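Local coordinates for divalent-cation tolerance protein CutA (Pyrococcus horikoshii, PDB 1UKU), which binds copper at the interface between two of its trimers and is involved in resistance toward heavy metals, at residues L61-E64 against L65-R68. Numbering follows the deposited sequence.
Sequences LWEE and LKER
Lys-66 meets two residues of the preceding helical turn at once, Trp-62 with its aliphatic stem and Glu-63 with its ammonium end. Lys-66 CB stands over one face of the Trp-62 indole, 4.0 Å from the centroid of the six-membered ring and only 7° off the ring normal, which identifies a CH-pi contact. Further along the stem, Lys-66 CD passes Trp-62 CZ2 at 3.7 Å. Bends at the third and fourth torsions of the lysine (chi3 105°) then turn NZ from the ring toward the carboxylate, where Lys-66 NZ lies 2.8 Å from Glu-63 OE1 on the syn side of that oxygen. This is an i to i+3 salt bridge between side chains that lie side by side and point the same way, and the glutamate, bent at its second torsion, completes it.

The spacing is set by regular alpha-helical i to i+4 bonding. Lys-66 N donates to Trp-62 O at 2.8 Å with an N-H...O angle of 165°, and Leu-65 N reaches Leu-61 O at 2.9 Å. Glu-67 N to Glu-63 O and Arg-68 N to Glu-64 O, both 3.0 Å, carry the pattern onward.

Beyond these first two turns, Trp-62 NE1 is hydrogen-bonded to Asp-87 of the second subunit, so the indole that the lysine overlies also belongs to the trimer interface. Glu-64 pairs with Lys-101, and Arg-68 with Glu-24 and Glu-71. Helix 62-72 lies against the antiparallel sheet: Trp-62 and Leu-65 touch strand 2-8, while Leu-65 and Arg-68 also pack on helix 11-23.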
ATOM      1  N   LEU A  61     -17.888   4.100   8.717  1.00  9.70           N
ATOM      2  CA  LEU A  61     -18.391   4.359   7.382  1.00  9.04           C
ATOM      3  C   LEU A  61     -18.123   3.205   6.379  1.00  8.44           C
ATOM      4  O   LEU A  61     -18.527   3.298   5.229  1.00  9.04           O
ATOM      5  CB  LEU A  61     -17.819   5.682   6.844  1.00  9.33           C
ATOM      6  CG  LEU A  61     -18.280   6.957   7.576  1.00  9.31           C
ATOM      7  CD1 LEU A  61     -17.539   8.151   7.083  1.00  9.33           C
ATOM      8  CD2 LEU A  61     -19.738   7.165   7.331  1.00 10.90           C
ATOM      9  N   TRP A  62     -17.477   2.137   6.816  1.00  8.07           N
ATOM     10  CA  TRP A  62     -17.071   1.049   5.905  1.00  8.17           C
ATOM     11  C   TRP A  62     -18.227   0.489   5.080  1.00  8.46           C
ATOM     12  O   TRP A  62     -18.132   0.393   3.877  1.00  8.15           O
ATOM     13  CB  TRP A  62     -16.385  -0.071   6.669  1.00  8.71           C
ATOM     14  CG  TRP A  62     -16.282  -1.362   5.936  1.00  7.46           C
ATOM     15  CD1 TRP A  62     -16.772  -2.558   6.345  1.00  8.86           C
ATOM     16  CD2 TRP A  62     -15.610  -1.605   4.699  1.00  8.06           C
ATOM     17  NE1 TRP A  62     -16.467  -3.540   5.429  1.00  8.60           N
ATOM     18  CE2 TRP A  62     -15.777  -2.976   4.391  1.00  8.29           C
ATOM     19  CE3 TRP A  62     -14.933  -0.797   3.784  1.00  7.23           C
ATOM     20  CZ2 TRP A  62     -15.235  -3.564   3.248  1.00  8.22           C
ATOM     21  CZ3 TRP A  62     -14.416  -1.391   2.627  1.00  7.86           C
ATOM     22  CH2 TRP A  62     -14.568  -2.754   2.374  1.00  8.25           C
ATOM     23  N   GLU A  63     -19.320   0.072   5.712  1.00  8.98           N
ATOM     24  CA  GLU A  63     -20.371  -0.603   4.957  1.00  8.84           C
ATOM     25  C   GLU A  63     -21.037   0.336   3.952  1.00  9.87           C
ATOM     26  O   GLU A  63     -21.311  -0.043   2.825  1.00 10.71           O
ATOM     27  CB  GLU A  63     -21.428  -1.261   5.890  1.00  9.12           C
ATOM     28  CG  GLU A  63     -20.902  -2.462   6.674  1.00 11.71           C
ATOM     29  CD  GLU A  63     -20.403  -3.611   5.809  1.00 10.74           C
ATOM     30  OE1 GLU A  63     -20.670  -3.665   4.586  1.00 14.53           O
ATOM     31  OE2 GLU A  63     -19.731  -4.495   6.394  1.00 15.02           O
ATOM     32  N   GLU A  64     -21.269   1.576   4.364  1.00  9.84           N
ATOM     33  CA  GLU A  64     -21.847   2.547   3.475  1.00 10.93           C
ATOM     34  C   GLU A  64     -20.904   2.831   2.315  1.00 10.31           C
ATOM     35  O   GLU A  64     -21.327   2.978   1.188  1.00 10.49           O
ATOM     36  CB  GLU A  64     -22.180   3.825   4.262  1.00 12.52           C
ATOM     37  CG  GLU A  64     -22.965   4.847   3.473  1.00 15.10           C
ATOM     38  CD  GLU A  64     -23.432   6.029   4.305  1.00 15.10           C
ATOM     39  OE1 GLU A  64     -24.090   6.884   3.693  1.00 18.49           O
ATOM     40  OE2 GLU A  64     -23.120   6.113   5.517  1.00 17.86           O
ATOM     41  N   LEU A  65     -19.611   2.939   2.608  1.00  9.12           N
ATOM     42  CA  LEU A  65     -18.631   3.247   1.572  1.00  8.81           C
ATOM     43  C   LEU A  65     -18.514   2.083   0.590  1.00  8.87           C
ATOM     44  O   LEU A  65     -18.458   2.277  -0.614  1.00  8.41           O
ATOM     45  CB  LEU A  65     -17.274   3.553   2.202  1.00  8.10           C
ATOM     46  CG  LEU A  65     -16.109   3.718   1.215  1.00  7.82           C
ATOM     47  CD1 LEU A  65     -16.382   4.821   0.225  1.00  8.92           C
ATOM     48  CD2 LEU A  65     -14.816   3.934   1.954  1.00  7.69           C
ATOM     49  N   LYS A  66     -18.470   0.865   1.122  1.00  9.38           N
ATOM     50  CA  LYS A  66     -18.376  -0.314   0.295  1.00  9.26           C
ATOM     51  C   LYS A  66     -19.569  -0.390  -0.652  1.00  9.71           C
ATOM     52  O   LYS A  66     -19.401  -0.658  -1.845  1.00  8.91           O
ATOM     53  CB  LYS A  66     -18.318  -1.558   1.151  1.00  9.98           C
ATOM     54  CG  LYS A  66     -18.242  -2.825   0.308  1.00 12.08           C
ATOM     55  CD  LYS A  66     -18.202  -4.092   1.117  1.00 15.66           C
ATOM     56  CE  LYS A  66     -19.518  -4.764   1.052  1.00 20.58           C
ATOM     57  NZ  LYS A  66     -19.909  -5.232   2.360  1.00 19.69           N
ATOM     58  N   GLU A  67     -20.770  -0.129  -0.146  1.00 10.52           N
ATOM     59  CA  GLU A  67     -21.948  -0.150  -1.021  1.00 10.29           C
ATOM     60  C   GLU A  67     -21.869   0.913  -2.092  1.00 10.18           C
ATOM     61  O   GLU A  67     -22.169   0.633  -3.260  1.00  9.73           O
ATOM     62  CB  GLU A  67     -23.239   0.050  -0.220  1.00 11.80           C
ATOM     63  CG  GLU A  67     -24.500   0.138  -1.093  1.00 13.95           C
ATOM     64  CD  GLU A  67     -24.807  -1.108  -1.936  1.00 18.62           C
ATOM     65  OE1 GLU A  67     -25.474  -0.977  -3.009  1.00 22.75           O
ATOM     66  OE2 GLU A  67     -24.405  -2.233  -1.600  1.00 17.81           O
ATOM     67  N   ARG A  68     -21.443   2.123  -1.731  1.00 10.35           N
ATOM     68  CA  ARG A  68     -21.336   3.172  -2.727  1.00 10.53           C
ATOM     69  C   ARG A  68     -20.282   2.854  -3.793  1.00  9.96           C
ATOM     70  O   ARG A  68     -20.504   3.101  -4.983  1.00 10.06           O
ATOM     71  CB  ARG A  68     -21.105   4.536  -2.090  1.00 10.66           C
ATOM     72  CG  ARG A  68     -22.354   5.171  -1.570  1.00 16.01           C
ATOM     73  CD  ARG A  68     -23.444   5.384  -2.642  1.00 15.85           C
ATOM     74  NE  ARG A  68     -23.286   6.556  -3.500  1.00 15.77           N
ATOM     75  CZ  ARG A  68     -23.625   6.620  -4.791  1.00 15.96           C
ATOM     76  NH1 ARG A  68     -24.096   5.563  -5.435  1.00 18.60           N
ATOM     77  NH2 ARG A  68     -23.492   7.752  -5.448  1.00 17.24           N
TER